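Local atomic coordinates of 432aa long hypothetical deoxyribodipyrimidine photolyase (Sulfolobus tokodaii, PDB entry 2E0I), a protein that probably uses light energy gathered by its two flavin cofactors to split cyclobutane pyrimidine dimers, thereby repairing ultraviolet-damaged DNA. Residues A[324-327]-A[328-331]; A[273-277]-A[278-282]; A[332-335]-A[336-340]; A[267-270]-A[271-274]; A[412-415]-A[416-420]. One frame throughout, in Å; residues are numbered along the deposited sequence.

Interaction 1 of 5, residues A[324-327]-A[328-331]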
# COMPACT_ATOMS: atom_id res chain seq x y z
N PHE A 324 -8.28 0.34 -22.64
CA PHE A 324 -7.87 -1.03 -22.91
C PHE A 324 -6.35 -1.26 -22.78
O PHE A 324 -5.68 -1.77 -23.69
CB PHE A 324 -8.38 -1.43 -24.30
CG PHE A 324 -8.42 -2.91 -24.54
CD1 PHE A 324 -8.79 -3.79 -23.53
CD2 PHE A 324 -8.11 -3.44 -25.80
CE1 PHE A 324 -8.85 -5.17 -23.76
CE2 PHE A 324 -8.17 -4.82 -26.04
CZ PHE A 324 -8.54 -5.68 -25.02
N VAL A 325 -5.81 -0.88 -21.62
CA VAL A 325 -4.39 -1.05 -21.31
C VAL A 325 -4.25 -2.13 -20.21
O VAL A 325 -5.01 -2.15 -19.24
CB VAL A 325 -3.76 0.27 -20.84
CG1 VAL A 325 -2.33 0.03 -20.40
CG2 VAL A 325 -3.81 1.29 -21.96
N ASP A 326 -3.28 -3.02 -20.38
CA ASP A 326 -3.05 -4.10 -19.43
C ASP A 326 -3.02 -3.58 -17.99
O ASP A 326 -2.31 -2.61 -17.70
CB ASP A 326 -1.74 -4.81 -19.78
CG ASP A 326 -1.53 -6.10 -19.00
OD1 ASP A 326 -0.57 -6.82 -19.34
OD2 ASP A 326 -2.30 -6.39 -18.06
N TRP A 327 -3.78 -4.21 -17.09
CA TRP A 327 -3.80 -3.77 -15.70
C TRP A 327 -2.43 -3.80 -15.03
O TRP A 327 -2.19 -3.06 -14.08
CB TRP A 327 -4.79 -4.61 -14.89
CG TRP A 327 -4.53 -6.08 -14.91
CD1 TRP A 327 -5.08 -6.99 -15.74
CD2 TRP A 327 -3.66 -6.81 -14.03
NE1 TRP A 327 -4.62 -8.25 -15.45
CE2 TRP A 327 -3.75 -8.17 -14.40
CE3 TRP A 327 -2.83 -6.44 -12.97
CZ2 TRP A 327 -3.03 -9.17 -13.74
CZ3 TRP A 327 -2.10 -7.44 -12.31
CH2 TRP A 327 -2.21 -8.78 -12.70
N ARG A 328 -1.53 -4.65 -15.51
CA ARG A 328 -0.18 -4.74 -14.95
C ARG A 328 0.56 -3.43 -15.14
O ARG A 328 1.38 -3.06 -14.31
CB ARG A 328 0.62 -5.87 -15.61
CG ARG A 328 0.10 -7.25 -15.30
CD ARG A 328 0.90 -8.29 -16.05
NE ARG A 328 0.20 -9.58 -16.15
CZ ARG A 328 -0.96 -9.78 -16.78
NH1 ARG A 328 -1.58 -8.78 -17.39
NH2 ARG A 328 -1.49 -11.00 -16.81
N TRP A 329 0.28 -2.73 -16.23
CA TRP A 329 0.91 -1.44 -16.50
C TRP A 329 0.47 -0.45 -15.42
O TRP A 329 1.29 0.27 -14.82
CB TRP A 329 0.48 -0.91 -17.87
CG TRP A 329 1.10 -1.59 -19.07
CD1 TRP A 329 1.46 -2.91 -19.18
CD2 TRP A 329 1.39 -0.99 -20.33
NE1 TRP A 329 1.95 -3.16 -20.44
CE2 TRP A 329 1.92 -2.00 -21.17
CE3 TRP A 329 1.26 0.31 -20.85
CZ2 TRP A 329 2.31 -1.76 -22.49
CZ3 TRP A 329 1.65 0.55 -22.17
CH2 TRP A 329 2.17 -0.48 -22.97
N GLY A 330 -0.83 -0.41 -15.17
CA GLY A 330 -1.38 0.48 -14.17
C GLY A 330 -0.89 0.11 -12.79
O GLY A 330 -0.57 0.97 -11.99
N GLU A 331 -0.83 -1.19 -12.52
CA GLU A 331 -0.36 -1.68 -11.23
C GLU A 331 1.02 -1.12 -10.95
O GLU A 331 1.27 -0.59 -9.87
CB GLU A 331 -0.26 -3.21 -11.25
CG GLU A 331 0.32 -3.78 -9.97
CD GLU A 331 0.79 -5.23 -10.11
OE1 GLU A 331 1.13 -5.84 -9.06
OE2 GLU A 331 0.83 -5.75 -11.25

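Interaction 2 of 5, residues A[273-277]-A[278-282]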
# COMPACT_ATOMS: atom_id res chain seq x y z
N SER A 273 -6.04 -9.67 -25.34
CA SER A 273 -5.17 -8.94 -26.23
C SER A 273 -5.29 -7.46 -25.94
O SER A 273 -6.02 -6.73 -26.62
CB SER A 273 -5.53 -9.20 -27.68
OG SER A 273 -5.35 -10.57 -27.99
N TRP A 274 -4.58 -7.02 -24.91
CA TRP A 274 -4.61 -5.62 -24.51
C TRP A 274 -4.14 -4.75 -25.67
O TRP A 274 -3.08 -4.99 -26.24
CB TRP A 274 -3.71 -5.40 -23.30
CG TRP A 274 -4.03 -6.30 -22.14
CD1 TRP A 274 -3.38 -7.44 -21.78
CD2 TRP A 274 -5.12 -6.15 -21.23
NE1 TRP A 274 -3.99 -8.01 -20.70
CE2 TRP A 274 -5.07 -7.24 -20.34
CE3 TRP A 274 -6.14 -5.21 -21.08
CZ2 TRP A 274 -5.99 -7.42 -19.31
CZ3 TRP A 274 -7.06 -5.38 -20.05
CH2 TRP A 274 -6.98 -6.47 -19.18
N GLU A 275 -4.93 -3.75 -26.02
CA GLU A 275 -4.57 -2.85 -27.10
C GLU A 275 -3.28 -2.10 -26.77
O GLU A 275 -2.54 -1.70 -27.66
CB GLU A 275 -5.70 -1.86 -27.32
CG GLU A 275 -5.48 -0.88 -28.46
CD GLU A 275 -6.05 0.48 -28.15
OE1 GLU A 275 -5.47 1.16 -27.28
OE2 GLU A 275 -7.07 0.87 -28.75
N ASN A 276 -3.02 -1.92 -25.47
CA ASN A 276 -1.84 -1.22 -24.95
C ASN A 276 -1.32 -0.05 -25.77
O ASN A 276 -0.12 0.03 -26.03
CB ASN A 276 -0.69 -2.19 -24.71
CG ASN A 276 -0.91 -3.07 -23.50
OD1 ASN A 276 -1.54 -2.67 -22.53
ND2 ASN A 276 -0.36 -4.28 -23.55
N ASN A 277 -2.19 0.85 -26.18
CA ASN A 277 -1.76 2.00 -26.96
C ASN A 277 -0.93 2.96 -26.10
O ASN A 277 -1.48 3.79 -25.38
CB ASN A 277 -2.97 2.72 -27.55
CG ASN A 277 -2.60 4.06 -28.14
OD1 ASN A 277 -1.62 4.19 -28.86
ND2 ASN A 277 -3.38 5.08 -27.82
N GLU A 278 0.39 2.84 -26.19
CA GLU A 278 1.32 3.67 -25.41
C GLU A 278 0.96 5.16 -25.36
O GLU A 278 1.38 5.88 -24.46
CB GLU A 278 2.74 3.50 -25.97
CG GLU A 278 3.73 2.94 -24.95
CD GLU A 278 4.78 2.04 -25.59
OE1 GLU A 278 4.42 0.91 -26.01
OE2 GLU A 278 5.96 2.47 -25.69
N SER A 279 0.18 5.60 -26.33
CA SER A 279 -0.24 6.98 -26.39
C SER A 279 -1.32 7.29 -25.35
O SER A 279 -1.24 8.28 -24.63
CB SER A 279 -0.77 7.28 -27.79
OG SER A 279 -1.18 8.62 -27.89
N TYR A 280 -2.35 6.44 -25.27
CA TYR A 280 -3.41 6.63 -24.29
C TYR A 280 -2.83 6.54 -22.88
O TYR A 280 -3.13 7.35 -22.02
CB TYR A 280 -4.50 5.57 -24.44
CG TYR A 280 -5.27 5.58 -25.73
CD1 TYR A 280 -5.49 6.76 -26.44
CD2 TYR A 280 -5.85 4.41 -26.22
CE1 TYR A 280 -6.27 6.77 -27.60
CE2 TYR A 280 -6.62 4.41 -27.38
CZ TYR A 280 -6.83 5.59 -28.06
OH TYR A 280 -7.62 5.60 -29.20
N PHE A 281 -2.00 5.52 -22.66
CA PHE A 281 -1.37 5.29 -21.38
C PHE A 281 -0.61 6.51 -20.88
O PHE A 281 -0.63 6.83 -19.69
CB PHE A 281 -0.39 4.11 -21.48
CG PHE A 281 0.29 3.78 -20.18
CD1 PHE A 281 -0.45 3.53 -19.04
CD2 PHE A 281 1.67 3.73 -20.11
CE1 PHE A 281 0.18 3.23 -17.83
CE2 PHE A 281 2.30 3.43 -18.91
CZ PHE A 281 1.56 3.18 -17.77
N GLU A 282 0.06 7.19 -21.80
CA GLU A 282 0.83 8.38 -21.45
C GLU A 282 -0.12 9.49 -21.03
O GLU A 282 0.19 10.27 -20.12
CB GLU A 282 1.67 8.81 -22.64
CG GLU A 282 2.79 9.76 -22.27
CD GLU A 282 4.08 9.04 -21.88
OE1 GLU A 282 4.02 8.11 -21.04
OE2 GLU A 282 5.16 9.42 -22.40

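Interaction 3 of 5, residues A[332-335]-A[336-340]. With FAD (flavin-adenine dinucleotide), chain E.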
# COMPACT_ATOMS: atom_id res chain seq x y z
N ARG A 332 1.92 -1.25 -11.93
CA ARG A 332 3.28 -0.75 -11.78
C ARG A 332 3.33 0.76 -11.65
O ARG A 332 4.09 1.30 -10.84
CB ARG A 332 4.16 -1.18 -12.95
CG ARG A 332 5.61 -1.36 -12.52
CD ARG A 332 6.60 -0.67 -13.42
NE ARG A 332 6.58 -1.19 -14.78
CZ ARG A 332 7.20 -0.65 -15.83
NH1 ARG A 332 7.94 0.46 -15.71
NH2 ARG A 332 7.08 -1.22 -17.02
N TYR A 333 2.54 1.46 -12.45
CA TYR A 333 2.56 2.91 -12.35
C TYR A 333 2.16 3.36 -10.93
O TYR A 333 2.81 4.23 -10.34
CB TYR A 333 1.62 3.53 -13.37
CG TYR A 333 1.70 5.02 -13.33
CD1 TYR A 333 2.87 5.67 -13.71
CD2 TYR A 333 0.63 5.78 -12.86
CE1 TYR A 333 2.98 7.05 -13.61
CE2 TYR A 333 0.73 7.16 -12.76
CZ TYR A 333 1.90 7.79 -13.14
OH TYR A 333 2.00 9.15 -13.03
N PHE A 334 1.09 2.78 -10.40
CA PHE A 334 0.63 3.10 -9.05
C PHE A 334 1.71 2.81 -8.03
O PHE A 334 1.91 3.58 -7.10
CB PHE A 334 -0.61 2.27 -8.69
CG PHE A 334 -1.91 2.99 -8.89
CD1 PHE A 334 -2.04 4.00 -9.85
CD2 PHE A 334 -3.03 2.64 -8.13
CE1 PHE A 334 -3.24 4.64 -10.06
CE2 PHE A 334 -4.25 3.28 -8.33
CZ PHE A 334 -4.35 4.28 -9.30
N ALA A 335 2.40 1.68 -8.20
CA ALA A 335 3.46 1.28 -7.28
C ALA A 335 4.53 2.36 -7.26
O ALA A 335 5.28 2.53 -6.29
CB ALA A 335 4.09 -0.06 -7.72
N THR A 336 4.54 3.13 -8.33
CA THR A 336 5.50 4.18 -8.50
C THR A 336 5.10 5.48 -7.85
O THR A 336 5.94 6.33 -7.61
CB THR A 336 5.72 4.37 -10.01
OG1 THR A 336 6.90 3.65 -10.38
CG2 THR A 336 5.81 5.82 -10.40
N LYS A 337 3.83 5.64 -7.53
CA LYS A 337 3.38 6.90 -6.96
C LYS A 337 2.77 6.83 -5.57
O LYS A 337 2.93 7.77 -4.79
CB LYS A 337 2.37 7.55 -7.90
CG LYS A 337 2.94 7.87 -9.26
CD LYS A 337 4.01 8.92 -9.13
CE LYS A 337 4.37 9.54 -10.46
NZ LYS A 337 4.86 10.93 -10.21
N LEU A 338 2.07 5.75 -5.28
CA LEU A 338 1.41 5.57 -3.99
C LEU A 338 2.33 5.70 -2.77
O LEU A 338 3.37 5.04 -2.68
CB LEU A 338 0.70 4.21 -3.96
CG LEU A 338 -0.80 4.11 -4.28
CD1 LEU A 338 -1.33 5.35 -4.97
CD2 LEU A 338 -1.01 2.87 -5.13
N VAL A 339 1.95 6.55 -1.83
CA VAL A 339 2.72 6.72 -0.62
C VAL A 339 2.47 5.48 0.23
O VAL A 339 3.27 5.15 1.11
CB VAL A 339 2.26 7.97 0.18
CG1 VAL A 339 0.81 7.81 0.62
CG2 VAL A 339 3.14 8.17 1.41
N ASP A 340 1.36 4.79 -0.04
CA ASP A 340 0.98 3.59 0.71
C ASP A 340 1.13 2.28 -0.07
O ASP A 340 0.53 1.26 0.29
CB ASP A 340 -0.48 3.72 1.20
CG ASP A 340 -1.48 3.89 0.04
OD1 ASP A 340 -1.08 3.65 -1.12
OD2 ASP A 340 -2.66 4.25 0.28
PA FAD E . -10.25 5.19 3.97
O1A FAD E . -10.20 6.30 4.96
O2A FAD E . -11.48 4.67 3.34
O5B FAD E . -10.00 4.02 5.05
C5B FAD E . -10.45 2.69 4.82
C4B FAD E . -9.36 1.70 5.24
O4B FAD E . -9.76 0.34 5.01
C3B FAD E . -8.10 1.93 4.40
O3B FAD E . -7.22 2.79 5.13
C2B FAD E . -7.50 0.53 4.39
O2B FAD E . -6.92 0.23 5.66
C1B FAD E . -8.77 -0.30 4.19
N9A FAD E . -9.23 -0.29 2.78
C8A FAD E . -10.16 0.50 2.24
N7A FAD E . -10.36 0.16 0.97
C5A FAD E . -9.55 -0.86 0.69
C6A FAD E . -9.30 -1.63 -0.44
N6A FAD E . -9.98 -1.43 -1.57
N1A FAD E . -8.37 -2.59 -0.38
C2A FAD E . -7.69 -2.83 0.73
N3A FAD E . -7.91 -2.12 1.83
C4A FAD E . -8.82 -1.14 1.84
N1 FAD E . -4.32 0.51 -0.49
C2 FAD E . -3.01 0.42 0.00
O2 FAD E . -2.79 0.54 1.21
N3 FAD E . -1.94 0.25 -0.88
C4 FAD E . -2.19 0.18 -2.26
O4 FAD E . -1.25 -0.03 -3.03
C4X FAD E . -3.49 0.28 -2.74
N5 FAD E . -3.71 0.30 -4.13
C5X FAD E . -5.01 0.38 -4.63
C6 FAD E . -5.20 0.38 -6.01
C7 FAD E . -6.49 0.43 -6.53
C7M FAD E . -6.68 0.39 -8.05
C8 FAD E . -7.59 0.49 -5.66
C8M FAD E . -9.02 0.52 -6.20
C9 FAD E . -7.38 0.50 -4.29
C9A FAD E . -6.09 0.44 -3.76
N10 FAD E . -5.87 0.42 -2.37
C10 FAD E . -4.56 0.44 -1.87
C1' FAD E . -7.02 0.42 -1.43
C2' FAD E . -7.56 1.77 -0.94
O2' FAD E . -7.87 2.61 -2.06
C3' FAD E . -6.60 2.48 0.01
O3' FAD E . -6.27 1.60 1.09
C4' FAD E . -7.23 3.74 0.59
O4' FAD E . -7.63 4.63 -0.46
C5' FAD E . -6.25 4.47 1.52
O5' FAD E . -6.80 5.70 1.99
P FAD E . -7.54 5.81 3.41
O1P FAD E . -6.67 5.19 4.43
O2P FAD E . -7.94 7.22 3.59
O3P FAD E . -8.85 4.89 3.22

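Interaction 4 of 5, residues A[267-270]-A[271-274]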
# COMPACT_ATOMS: atom_id res chain seq x y z
N ARG A 267 -6.47 -17.15 -14.26
CA ARG A 267 -5.54 -17.38 -15.37
C ARG A 267 -6.04 -17.30 -16.82
O ARG A 267 -5.32 -16.80 -17.68
CB ARG A 267 -4.83 -18.72 -15.16
CG ARG A 267 -4.15 -18.83 -13.80
CD ARG A 267 -3.46 -20.17 -13.61
NE ARG A 267 -3.27 -20.48 -12.19
CZ ARG A 267 -4.25 -20.77 -11.34
NH1 ARG A 267 -3.98 -21.03 -10.07
NH2 ARG A 267 -5.52 -20.83 -11.76
N GLU A 268 -7.26 -17.76 -17.10
CA GLU A 268 -7.78 -17.71 -18.47
C GLU A 268 -7.56 -16.36 -19.15
O GLU A 268 -7.23 -16.30 -20.34
CB GLU A 268 -9.27 -18.08 -18.53
CG GLU A 268 -10.19 -17.35 -17.59
CD GLU A 268 -10.22 -17.93 -16.18
OE1 GLU A 268 -9.21 -18.53 -15.74
OE2 GLU A 268 -11.26 -17.75 -15.50
N TYR A 269 -7.74 -15.27 -18.41
CA TYR A 269 -7.59 -13.93 -18.95
C TYR A 269 -6.16 -13.50 -19.27
O TYR A 269 -5.92 -12.36 -19.67
CB TYR A 269 -8.24 -12.93 -18.01
CG TYR A 269 -9.73 -13.14 -17.90
CD1 TYR A 269 -10.58 -12.83 -18.96
CD2 TYR A 269 -10.29 -13.66 -16.73
CE1 TYR A 269 -11.95 -13.03 -18.86
CE2 TYR A 269 -11.66 -13.87 -16.63
CZ TYR A 269 -12.48 -13.55 -17.69
OH TYR A 269 -13.84 -13.74 -17.57
N ASP A 270 -5.21 -14.42 -19.11
CA ASP A 270 -3.82 -14.12 -19.44
C ASP A 270 -3.71 -14.08 -20.96
O ASP A 270 -2.63 -13.85 -21.52
CB ASP A 270 -2.90 -15.19 -18.85
CG ASP A 270 -2.24 -14.76 -17.55
OD1 ASP A 270 -1.61 -15.61 -16.88
OD2 ASP A 270 -2.34 -13.56 -17.19
N ASN A 271 -4.84 -14.31 -21.63
CA ASN A 271 -4.90 -14.33 -23.08
C ASN A 271 -5.53 -13.10 -23.69
O ASN A 271 -5.64 -13.00 -24.92
CB ASN A 271 -5.67 -15.56 -23.54
CG ASN A 271 -4.84 -16.82 -23.45
OD1 ASN A 271 -5.37 -17.92 -23.28
ND2 ASN A 271 -3.51 -16.68 -23.58
N ILE A 272 -5.96 -12.17 -22.85
CA ILE A 272 -6.57 -10.94 -23.33
C ILE A 272 -5.57 -10.19 -24.21
O ILE A 272 -4.40 -10.10 -23.87
CB ILE A 272 -6.99 -10.03 -22.17
CG1 ILE A 272 -8.12 -10.71 -21.39
CG2 ILE A 272 -7.41 -8.66 -22.68
CD1 ILE A 272 -8.62 -9.90 -20.21
N SER A 273 -6.04 -9.67 -25.34
CA SER A 273 -5.17 -8.94 -26.23
C SER A 273 -5.29 -7.46 -25.94
O SER A 273 -6.02 -6.73 -26.62
CB SER A 273 -5.53 -9.20 -27.68
OG SER A 273 -5.35 -10.57 -27.99
N TRP A 274 -4.58 -7.02 -24.91
CA TRP A 274 -4.61 -5.62 -24.51
C TRP A 274 -4.14 -4.75 -25.67
O TRP A 274 -3.08 -4.99 -26.24
CB TRP A 274 -3.71 -5.40 -23.30
CG TRP A 274 -4.03 -6.30 -22.14
CD1 TRP A 274 -3.38 -7.44 -21.78
CD2 TRP A 274 -5.12 -6.15 -21.23
NE1 TRP A 274 -3.99 -8.01 -20.70
CE2 TRP A 274 -5.07 -7.24 -20.34
CE3 TRP A 274 -6.14 -5.21 -21.08
CZ2 TRP A 274 -5.99 -7.42 -19.31
CZ3 TRP A 274 -7.06 -5.38 -20.05
CH2 TRP A 274 -6.98 -6.47 -19.18

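Interaction 5 of 5, residues A[412-415]-A[416-420]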
# COMPACT_ATOMS: atom_id res chain seq x y z
N VAL A 412 -11.34 9.54 -26.12
CA VAL A 412 -12.06 8.36 -26.59
C VAL A 412 -13.48 8.41 -26.03
O VAL A 412 -13.74 9.14 -25.08
CB VAL A 412 -11.44 7.03 -26.07
CG1 VAL A 412 -10.19 6.66 -26.85
CG2 VAL A 412 -11.11 7.15 -24.61
N ASN A 413 -14.39 7.65 -26.63
CA ASN A 413 -15.76 7.58 -26.14
C ASN A 413 -15.78 6.33 -25.27
O ASN A 413 -15.66 5.22 -25.77
CB ASN A 413 -16.77 7.39 -27.27
CG ASN A 413 -18.17 6.99 -26.76
OD1 ASN A 413 -18.96 6.36 -27.47
ND2 ASN A 413 -18.48 7.37 -25.51
N TRP A 414 -15.93 6.51 -23.96
CA TRP A 414 -15.92 5.37 -23.05
C TRP A 414 -16.94 4.28 -23.38
O TRP A 414 -16.62 3.10 -23.34
CB TRP A 414 -16.13 5.84 -21.61
CG TRP A 414 -17.54 6.21 -21.32
CD1 TRP A 414 -18.17 7.37 -21.66
CD2 TRP A 414 -18.52 5.39 -20.68
NE1 TRP A 414 -19.49 7.32 -21.27
CE2 TRP A 414 -19.73 6.11 -20.67
CE3 TRP A 414 -18.49 4.11 -20.12
CZ2 TRP A 414 -20.90 5.60 -20.12
CZ3 TRP A 414 -19.65 3.59 -19.57
CH2 TRP A 414 -20.85 4.34 -19.57
N LEU A 415 -18.16 4.67 -23.73
CA LEU A 415 -19.20 3.69 -24.02
C LEU A 415 -18.83 2.69 -25.11
O LEU A 415 -18.95 1.48 -24.90
CB LEU A 415 -20.51 4.41 -24.37
CG LEU A 415 -21.81 3.62 -24.14
CD1 LEU A 415 -21.95 2.54 -25.19
CD2 LEU A 415 -21.82 3.01 -22.75
N GLU A 416 -18.38 3.17 -26.26
CA GLU A 416 -17.99 2.26 -27.35
C GLU A 416 -16.84 1.36 -26.91
O GLU A 416 -16.85 0.16 -27.15
CB GLU A 416 -17.54 3.05 -28.58
CG GLU A 416 -18.58 3.97 -29.18
CD GLU A 416 -18.01 4.81 -30.32
OE1 GLU A 416 -17.01 5.54 -30.09
OE2 GLU A 416 -18.56 4.75 -31.45
N ARG A 417 -15.84 1.97 -26.28
CA ARG A 417 -14.67 1.24 -25.80
C ARG A 417 -15.06 0.12 -24.83
O ARG A 417 -14.72 -1.03 -25.03
CB ARG A 417 -13.69 2.19 -25.10
CG ARG A 417 -13.21 3.38 -25.93
CD ARG A 417 -12.24 2.98 -27.02
NE ARG A 417 -11.10 2.24 -26.50
CZ ARG A 417 -9.91 2.17 -27.10
NH1 ARG A 417 -9.71 2.81 -28.24
NH2 ARG A 417 -8.93 1.45 -26.56
N VAL A 418 -15.78 0.49 -23.76
CA VAL A 418 -16.19 -0.48 -22.75
C VAL A 418 -16.89 -1.68 -23.37
O VAL A 418 -16.71 -2.81 -22.92
CB VAL A 418 -17.13 0.14 -21.70
CG1 VAL A 418 -17.52 -0.91 -20.67
CG2 VAL A 418 -16.45 1.30 -20.99
N ASN A 419 -17.70 -1.43 -24.40
CA ASN A 419 -18.41 -2.51 -25.07
C ASN A 419 -17.43 -3.41 -25.80
O ASN A 419 -17.55 -4.63 -25.77
CB ASN A 419 -19.44 -1.96 -26.05
CG ASN A 419 -20.65 -1.38 -25.35
OD1 ASN A 419 -21.29 -2.05 -24.55
ND2 ASN A 419 -20.98 -0.13 -25.66
N TYR A 420 -16.46 -2.79 -26.47
CA TYR A 420 -15.46 -3.56 -27.19
C TYR A 420 -14.61 -4.37 -26.22
O TYR A 420 -14.39 -5.56 -26.43
CB TYR A 420 -14.57 -2.64 -28.02
CG TYR A 420 -13.46 -3.42 -28.68
CD1 TYR A 420 -12.17 -3.41 -28.14
CD2 TYR A 420 -13.71 -4.24 -29.77
CE1 TYR A 420 -11.17 -4.21 -28.69
CE2 TYR A 420 -12.71 -5.03 -30.33
CZ TYR A 420 -11.44 -5.02 -29.78
OH TYR A 420 -10.46 -5.81 -30.32

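Interaction 1 of 5, residues A[324-327]-A[328-331]
Asp326 and Trp327 open helix 327-337 by turning their carbonyls to the next turn, where Asp326 O accepts Trp329 N at 3.0 Å and Trp327 O accepts Glu331 N at 2.8 Å. Asp326 is the N-cap: with CG anti to the backbone N (chi1 -170°), its OD2 comes back over the helix start and takes Arg328 N at 3.2 Å, nearly straight. The same oxygen forms a salt bridge with Arg328 NH1 at the guanidinium edge, though this N-H is poorly aimed and its hydrogen bond weak. A short acid suits this place because it serves both a backbone N-H and a positive charge. The Arg328 guanidinium lies flat on the Trp327 indole, centres 4.4 Å apart and planes at 27°, while Arg328 CG makes a CH-pi contact 3.6 Å from the six-membered ring centroid. Replacing Trp327 by an alanine would remove the ring under the guanidinium, which would probably be held flat less firmly, and is likely to open a gap beside helix 343-353. Just before the cap, Val325 CG1 packs against Trp329 CE3 at 3.6 Å. Glu331 OE2 approaches Trp327 CZ3 obliquely, while its OE1 bonds to Asn347 and to the adenine amine of the FAD that is not beside 332-340. Arg328, whose NH2 also pairs with Asp270, and the helix N-terminus would probably stabilise the buried negative charge of Asp326.

Interaction 2 of 5, residues A[273-277]-A[278-282]
Asn277 is the N-cap of helix 278-286, the point where the preceding loop turns into regular helix. Its carbonyl begins the hydrogen bonding: Asn277 O accepts Phe281 N at 3.3 Å in a nearly straight bond and takes a weak second one from Tyr280 N. Asparagine is a residue commonly found at N-caps. Its CB also touches the Tyr280 ring, at CD2 3.6 Å away. Two residues before the cap, Glu275 has CG anti to the backbone N (chi1 -178°) and then bends, which brings its carboxylate obliquely to that ring, OE1 standing 3.4 Å from Tyr280 CD2. This oxygen also accepts a weak bond from Asn277 N, while OE2 forms a salt bridge with Arg417 of helix 414-427. Phe281 points elsewhere, meeting Trp329 edge-to-face. The glutamate thus lies close to a helix start, whose dipole would probably favour its negative charge, and the pairing of OE2 with Arg417 would probably favour it further.

Interaction 3 of 5, residues A[332-335]-A[336-340]
Phe334 and Leu338, one helical turn apart, meet through CD2 of each at 3.6 Å, and both reach the flavin of FAD. The Phe334 ring meets flavin C6 at its edge, and CE2 is 3.8 Å from C7M, which lies obliquely, while Leu338 CD2 lies 3.6 Å from O4. At the polar end, Asp340 O accepts flavin N3 at 2.9 Å. Behind this first shell, Phe334 O receives both Lys337 N and Leu338 N, the latter at 2.8 Å and almost straight, fixing the leucine in place. The Asp340 carboxylate is held by Arg312, in a salt bridge, and Ser217; an alanine here would probably leave Arg312 without its mate and let the loop bearing the N3 acceptor drift. Away from the flavin, Tyr333 CG is anti to the backbone N (chi1 -176°), bringing one ring face under Lys337 CG; its OH bonds to Asn302. Apolar side chains against the ring system and a carbonyl for N3 make one wall of the helical-domain pocket that holds the folded FAD, as in other photolyases.

Interaction 4 of 5, residues A[267-270]-A[271-274]
Tyr269 and Ile272 are joined twice, by backbone and by side chain. The backbone bond is the firmer of those crossing the turn: Ile272 N gives to Tyr269 O at 3.2 Å, nearly straight at the hydrogen, though the donor stands well above the carbonyl plane. The three-residue spacing matches the 3-10 turn of 267-270, where Asp270 N bonds to Arg267 O at 2.8 Å; a further bond from Asn271 N to Glu268 O is weak and its geometry doubtful. Among apolar contacts, Ile272 sends its longer branch back along the chain, CG1 being anti to the carbonyl carbon (chi1 -67°), and CD1 reaches Tyr269 CD1 at 3.7 Å. Its other branch, CG2, sits 3.6 Å above the centre of the Trp274 ring. A beta-branched residue suits this buried spot because each arm can meet a different aromatic ring. Tyr269 carries Glu268 CG over one face. Among charged groups, Asp270 sends OD2 out of the turn to a salt bridge with Arg328 and accepts Cys264 N. The turn lies in the long loop between helices 238-256 and 278-286: Tyr269, Ile272 and Trp274 all pack on Tyr425 of helix 414-427, while Asp270 ties the loop to the start of helix 327-337.

Interaction 5 of 5, residues A[412-415]-A[416-420]
Trp414 and Val418 share a backbone bond, Val418 N to Trp414 O at 2.8 Å, the shortest of the three that cross between 412-415 and 416-420 at the start of helix 414-427. Before it, Arg417 N gives to Asn413 O at 3.3 Å, and after it Asn419 N gives to Leu415 O at 3.2 Å. Among apolar contacts, Trp414 and Val418 keep the same four-residue spacing: Val418 CG2 lies at the edge of the indole, 3.6 Å from Trp414 CE3. Leu415, the next residue, sets its CB over the centre of the Trp414 ring. The tryptophan CG stands between the backbone N and the carbonyl carbon (chi1 76°), which turns the six-membered edge of the indole toward Val418; the ring also meets Trp368, and Val418 is buried on Phe317 and Val322 of helix 309-322. Asn413 is the N-cap of helix 414-427, the last helix of the flavin-binding region, and small polar residues are common at that position. Its CB lies 3.4 Å from Glu416 OE1, an exposed neighbour from the first turn. Val412, just before the cap, rests its CB 4.1 Å from Arg417 CG, a light apolar contact using the aliphatic part of the arginine. The polar contact leads away from the helix: Arg417 is bent at chi2 and chi3 (-72° and -55°), and its guanidinium forms a salt bridge through NH2 with Glu275 while lying beside Tyr280 and Phe324.

Interaction 1 is buried and interaction 3 partly so, both on helix 327-337: the first begins it with a carboxylate cap and a cation on an indole, the second lies toward its far end with apolar side chains and a carbonyl against flavin. Interactions 2, 4 and 5 lie at the surface. Interactions 2 and 5 are again helix starts with asparagine N-caps, whereas interaction 4 is a 3-10 turn in the loop that runs on into interaction 2. Charge ties them together: Asp270 of interaction 4 pairs with Arg328 of interaction 1, and Glu275 of interaction 2 with Arg417 of interaction 5. Asn276 OD1 accepts Asp326 N, joining interaction 2 to interaction 1.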